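Local coordinates for protein CDP-glucose 4,6-dehydratase (Salmonella enterica subsp. enterica serovar Typhi, PDB 1WVG) that catalyses the NAD(+)-dependent dehydration of CDP-D-glucose to CDP-4-dehydro-6-deoxy-D-glucose on the way to CDP-3,6-dideoxy-D-mannose for the lipopolysaccharide O-antigen, at residues 264-275 and 316-324. Numbering follows the deposited sequence.
Sequences PRDEDAKTVEFI and WHPRWGLTE. With CXY (cytidine-5'-diphospho-beta-D-xylose), chain D.
Leu322, in the first turn of helix 322-337, reaches into the curve of 264-275 and carries the tightly packed part of the contact. CG anti to the backbone N (chi1 -178°) carries the CD2 methyl across to Asp268 O at 3.4 Å and to the ring atom CE2 of Phe274 at 3.7 Å. Lys270 CG touches the same methyl from another side, 3.8 Å from Leu322 CD2, while its CD lies over the centre of one Phe274 ring face, so that aliphatic chain, ring and methyl pack against one another. Ile275 and Trp232 of strand 232-234 also touch Leu322. The Asp268 side chain runs antiparallel to that of Leu322, its OD2 3.4 Å from Leu322 N; a carboxylate here, near the start of a helix, would probably be stabilised by the helix dipole. Beside this cluster a water oxygen lies 2.9 Å from Thr323 OG1 and accepts a weak bond from Lys270 NZ. At the exposed end the contact is looser. The poorly ordered Arg265 lays its guanidinium with one face over the buried Pro318 ring, and NH2 gives Pro318 O only a weak, bent hydrogen bond (2.7 Å, 117°). Thr271 N-caps helix 272-283, its OG1 accepting from Phe274 N at 3.0 Å, just before Val272, whose CG2 lies 3.5 Å from O4D of the bound CDP-xylose. Two helix starts thus pack together beside the nucleotide-sugar pocket of this extended short-chain dehydrogenase/reductase.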
loop_
_atom_site.group_PDB
_atom_site.type_symbol
_atom_site.label_atom_id
_atom_site.label_comp_id
_atom_site.label_asym_id
_atom_site.label_seq_id
_atom_site.Cartn_x
_atom_site.Cartn_y
_atom_site.Cartn_z
ATOM N N PRO A 264 11.139 -8.444 20.475
ATOM C CA PRO A 264 10.576 -8.391 21.808
ATOM C C PRO A 264 9.103 -8.052 21.787
ATOM O O PRO A 264 8.553 -7.685 20.721
ATOM C CB PRO A 264 11.182 -7.119 22.427
ATOM C CG PRO A 264 11.599 -6.223 21.271
ATOM C CD PRO A 264 11.846 -7.179 20.122
ATOM N N ARG A 265 8.498 -8.125 22.990
ATOM C CA ARG A 265 7.100 -7.742 23.097
ATOM C C ARG A 265 7.088 -6.237 22.966
ATOM O O ARG A 265 8.010 -5.511 23.351
ATOM C CB ARG A 265 6.371 -8.200 24.370
ATOM C CG ARG A 265 6.882 -9.532 24.924
ATOM C CD ARG A 265 5.799 -10.442 25.513
ATOM N NE ARG A 265 6.320 -11.722 26.020
ATOM C CZ ARG A 265 5.768 -12.943 25.862
ATOM N NH1 ARG A 265 4.605 -13.132 25.197
ATOM N NH2 ARG A 265 6.397 -14.012 26.393
ATOM N N ASP A 266 6.030 -5.759 22.405
ATOM C CA ASP A 266 5.918 -4.343 22.197
ATOM C C ASP A 266 6.298 -3.458 23.368
ATOM O O ASP A 266 6.887 -2.394 23.180
ATOM C CB ASP A 266 4.582 -3.959 21.551
ATOM C CG ASP A 266 4.599 -2.482 21.293
ATOM O OD1 ASP A 266 5.078 -2.023 20.268
ATOM O OD2 ASP A 266 4.187 -1.772 22.324
ATOM N N GLU A 267 5.964 -3.878 24.578
ATOM C CA GLU A 267 6.295 -3.058 25.721
ATOM C C GLU A 267 7.789 -2.915 25.941
ATOM O O GLU A 267 8.211 -2.029 26.694
ATOM C CB GLU A 267 5.671 -3.555 27.025
ATOM C CG GLU A 267 6.125 -4.984 27.318
ATOM C CD GLU A 267 5.365 -6.027 26.537
ATOM O OE1 GLU A 267 4.482 -5.789 25.685
ATOM O OE2 GLU A 267 5.736 -7.230 26.907
ATOM N N ASP A 268 8.578 -3.793 25.308
ATOM C CA ASP A 268 10.014 -3.756 25.479
ATOM C C ASP A 268 10.739 -2.816 24.536
ATOM O O ASP A 268 11.953 -2.619 24.681
ATOM C CB ASP A 268 10.637 -5.146 25.408
ATOM C CG ASP A 268 10.346 -5.986 26.619
ATOM O OD1 ASP A 268 9.761 -5.592 27.613
ATOM O OD2 ASP A 268 10.826 -7.190 26.470
ATOM N N ALA A 269 9.986 -2.251 23.581
ATOM C CA ALA A 269 10.526 -1.308 22.596
ATOM C C ALA A 269 10.580 0.112 23.180
ATOM O O ALA A 269 9.760 0.967 22.815
ATOM C CB ALA A 269 9.773 -1.338 21.254
ATOM N N LYS A 270 11.543 0.317 24.100
ATOM C CA LYS A 270 11.767 1.570 24.809
ATOM C C LYS A 270 12.848 2.448 24.183
ATOM O O LYS A 270 13.528 2.040 23.240
ATOM C CB LYS A 270 11.996 1.301 26.280
ATOM C CG LYS A 270 10.975 0.296 26.839
ATOM C CD LYS A 270 10.163 0.792 28.037
ATOM C CE LYS A 270 9.792 -0.273 29.064
ATOM N NZ LYS A 270 9.379 0.264 30.394
ATOM N N THR A 271 12.989 3.663 24.724
ATOM C CA THR A 271 13.977 4.597 24.203
ATOM C C THR A 271 15.329 4.316 24.772
ATOM O O THR A 271 15.461 3.699 25.835
ATOM C CB THR A 271 13.757 6.041 24.724
ATOM O OG1 THR A 271 13.741 6.061 26.152
ATOM C CG2 THR A 271 12.503 6.703 24.175
ATOM N N VAL A 272 16.294 4.907 24.080
ATOM C CA VAL A 272 17.672 4.872 24.499
ATOM C C VAL A 272 17.787 5.368 25.945
ATOM O O VAL A 272 18.347 4.727 26.845
ATOM C CB VAL A 272 18.473 5.722 23.527
ATOM C CG1 VAL A 272 19.888 5.909 24.040
ATOM C CG2 VAL A 272 18.529 4.999 22.174
ATOM N N GLU A 273 17.184 6.516 26.195
ATOM C CA GLU A 273 17.217 7.103 27.523
ATOM C C GLU A 273 16.766 6.141 28.607
ATOM O O GLU A 273 17.361 5.993 29.674
ATOM C CB GLU A 273 16.402 8.408 27.526
ATOM C CG GLU A 273 16.108 8.925 28.946
ATOM C CD GLU A 273 15.746 10.377 28.933
ATOM O OE1 GLU A 273 15.183 10.914 27.992
ATOM O OE2 GLU A 273 16.102 10.981 30.040
ATOM N N PHE A 274 15.669 5.473 28.337
ATOM C CA PHE A 274 15.179 4.551 29.319
ATOM C C PHE A 274 16.239 3.544 29.686
ATOM O O PHE A 274 16.462 3.152 30.831
ATOM C CB PHE A 274 14.021 3.762 28.685
ATOM C CG PHE A 274 13.637 2.600 29.561
ATOM C CD1 PHE A 274 12.630 2.753 30.517
ATOM C CD2 PHE A 274 14.251 1.351 29.451
ATOM C CE1 PHE A 274 12.257 1.710 31.368
ATOM C CE2 PHE A 274 13.914 0.298 30.303
ATOM C CZ PHE A 274 12.910 0.481 31.257
ATOM N N ILE A 275 16.861 3.026 28.668
ATOM C CA ILE A 275 17.862 2.007 28.911
ATOM C C ILE A 275 19.024 2.533 29.723
ATOM O O ILE A 275 19.416 1.937 30.730
ATOM C CB ILE A 275 18.346 1.352 27.625
ATOM C CG1 ILE A 275 17.317 0.287 27.229
ATOM C CG2 ILE A 275 19.699 0.681 27.861
ATOM C CD1 ILE A 275 16.947 0.386 25.761
ATOM N N TRP A 316 6.386 -19.074 18.398
ATOM C CA TRP A 316 7.544 -18.630 19.162
ATOM C C TRP A 316 7.262 -17.361 19.954
ATOM O O TRP A 316 6.672 -16.423 19.440
ATOM C CB TRP A 316 8.755 -18.419 18.195
ATOM C CG TRP A 316 9.948 -17.717 18.798
ATOM C CD1 TRP A 316 11.087 -18.295 19.302
ATOM C CD2 TRP A 316 10.108 -16.298 18.988
ATOM N NE1 TRP A 316 11.943 -17.341 19.783
ATOM C CE2 TRP A 316 11.373 -16.108 19.593
ATOM C CE3 TRP A 316 9.312 -15.195 18.669
ATOM C CZ2 TRP A 316 11.842 -14.844 19.899
ATOM C CZ3 TRP A 316 9.787 -13.950 18.966
ATOM C CH2 TRP A 316 11.023 -13.788 19.578
ATOM N N HIS A 317 7.690 -17.330 21.206
ATOM C CA HIS A 317 7.483 -16.173 22.052
ATOM C C HIS A 317 8.770 -15.883 22.821
ATOM O O HIS A 317 9.584 -16.799 23.016
ATOM C CB HIS A 317 6.290 -16.401 23.000
ATOM C CG HIS A 317 5.094 -17.012 22.290
ATOM N ND1 HIS A 317 4.024 -16.238 21.845
ATOM C CD2 HIS A 317 4.825 -18.312 21.942
ATOM C CE1 HIS A 317 3.157 -17.061 21.258
ATOM N NE2 HIS A 317 3.608 -18.322 21.293
ATOM N N PRO A 318 8.978 -14.607 23.203
ATOM C CA PRO A 318 10.175 -14.231 23.935
ATOM C C PRO A 318 10.065 -14.619 25.395
ATOM O O PRO A 318 8.989 -14.659 25.999
ATOM C CB PRO A 318 10.313 -12.721 23.833
ATOM C CG PRO A 318 9.070 -12.204 23.123
ATOM C CD PRO A 318 8.356 -13.412 22.561
ATOM N N ARG A 319 11.216 -14.907 25.956
ATOM C CA ARG A 319 11.281 -15.330 27.321
ATOM C C ARG A 319 11.557 -14.261 28.340
ATOM O O ARG A 319 10.917 -14.253 29.388
ATOM C CB ARG A 319 12.196 -16.529 27.510
ATOM C CG ARG A 319 11.418 -17.798 27.182
ATOM C CD ARG A 319 12.141 -18.726 26.221
ATOM N NE ARG A 319 12.453 -20.016 26.823
ATOM C CZ ARG A 319 12.674 -21.146 26.136
ATOM N NH1 ARG A 319 12.612 -21.186 24.797
ATOM N NH2 ARG A 319 12.952 -22.253 26.805
ATOM N N TRP A 320 12.514 -13.391 28.068
ATOM C CA TRP A 320 12.819 -12.386 29.058
ATOM C C TRP A 320 12.395 -10.988 28.732
ATOM O O TRP A 320 12.340 -10.583 27.581
ATOM C CB TRP A 320 14.307 -12.331 29.311
ATOM C CG TRP A 320 14.744 -13.613 29.925
ATOM C CD1 TRP A 320 13.994 -14.421 30.715
ATOM C CD2 TRP A 320 16.025 -14.214 29.825
ATOM N NE1 TRP A 320 14.727 -15.500 31.135
ATOM C CE2 TRP A 320 15.981 -15.402 30.595
ATOM C CE3 TRP A 320 17.179 -13.851 29.158
ATOM C CZ2 TRP A 320 17.079 -16.236 30.702
ATOM C CZ3 TRP A 320 18.277 -14.668 29.272
ATOM C CH2 TRP A 320 18.221 -15.846 30.026
ATOM N N GLY A 321 12.147 -10.256 29.796
ATOM C CA GLY A 321 11.795 -8.842 29.713
ATOM C C GLY A 321 13.061 -7.953 29.680
ATOM O O GLY A 321 14.188 -8.338 30.081
ATOM N N LEU A 322 12.854 -6.741 29.172
ATOM C CA LEU A 322 13.901 -5.749 29.049
ATOM C C LEU A 322 14.620 -5.541 30.381
ATOM O O LEU A 322 15.844 -5.507 30.541
ATOM C CB LEU A 322 13.288 -4.435 28.509
ATOM C CG LEU A 322 14.347 -3.366 28.317
ATOM C CD1 LEU A 322 15.522 -3.985 27.574
ATOM C CD2 LEU A 322 13.827 -2.192 27.506
ATOM N N THR A 323 13.835 -5.378 31.408
ATOM C CA THR A 323 14.497 -5.164 32.661
ATOM C C THR A 323 15.328 -6.349 33.118
ATOM O O THR A 323 16.458 -6.216 33.614
ATOM C CB THR A 323 13.461 -4.723 33.693
ATOM O OG1 THR A 323 12.763 -3.637 33.118
ATOM C CG2 THR A 323 14.162 -4.275 34.968
ATOM N N GLU A 324 14.748 -7.523 32.968
ATOM C CA GLU A 324 15.423 -8.735 33.379
ATOM C C GLU A 324 16.680 -8.857 32.553
ATOM O O GLU A 324 17.796 -9.096 33.033
ATOM C CB GLU A 324 14.473 -9.925 33.148
ATOM C CG GLU A 324 15.196 -11.132 32.541
ATOM C CD GLU A 324 15.700 -12.069 33.603
ATOM O OE1 GLU A 324 16.696 -11.837 34.277
ATOM O OE2 GLU A 324 14.967 -13.152 33.705
HETATM O O1B CXY D . 20.452 0.072 15.967
HETATM P PB CXY D . 21.934 -0.091 15.696
HETATM O O2B CXY D . 22.540 1.030 14.894
HETATM O "O1'" CXY D . 22.195 -1.526 14.936
HETATM O O3A CXY D . 22.391 -0.196 17.169
HETATM P PA CXY D . 23.256 0.825 18.125
HETATM O O1A CXY D . 23.419 0.095 19.411
HETATM O O2A CXY D . 24.528 1.211 17.477
HETATM O O5D CXY D . 22.287 2.087 18.200
HETATM C C5D CXY D . 21.126 1.993 19.035
HETATM C C4D CXY D . 20.580 3.383 19.255
HETATM O O4D CXY D . 21.288 3.961 20.379
HETATM C C3D CXY D . 20.669 4.374 18.095
HETATM O O3D CXY D . 19.556 5.332 17.987
HETATM C C2D CXY D . 21.992 5.056 18.488
HETATM O O2D CXY D . 22.052 6.338 17.856
HETATM C C1D CXY D . 21.792 5.200 19.980
HETATM N N1 CXY D . 23.033 5.445 20.721
HETATM C C6 CXY D . 24.058 4.513 20.695
HETATM C C5 CXY D . 25.177 4.674 21.357
HETATM C C4 CXY D . 25.415 5.842 22.133
HETATM N N3 CXY D . 24.338 6.745 22.136
HETATM C C2 CXY D . 23.141 6.612 21.453
HETATM N N4 CXY D . 26.439 6.096 22.757
HETATM O O2 CXY D . 22.244 7.462 21.483
HETATM C "C1'" CXY D . 22.330 -2.620 15.825
HETATM C "C2'" CXY D . 23.411 -3.499 15.247
HETATM C "C3'" CXY D . 22.919 -3.947 13.883
HETATM C "C4'" CXY D . 21.604 -4.714 14.020
HETATM C "C5'" CXY D . 20.576 -3.849 14.736
HETATM O "O2'" CXY D . 24.650 -2.780 15.072
HETATM O "O3'" CXY D . 23.875 -4.855 13.306
HETATM O "O4'" CXY D . 21.132 -5.111 12.734
HETATM O "O5'" CXY D . 21.091 -3.378 15.986
HETATM O O HOH W 1 10.540 -2.839 31.460
#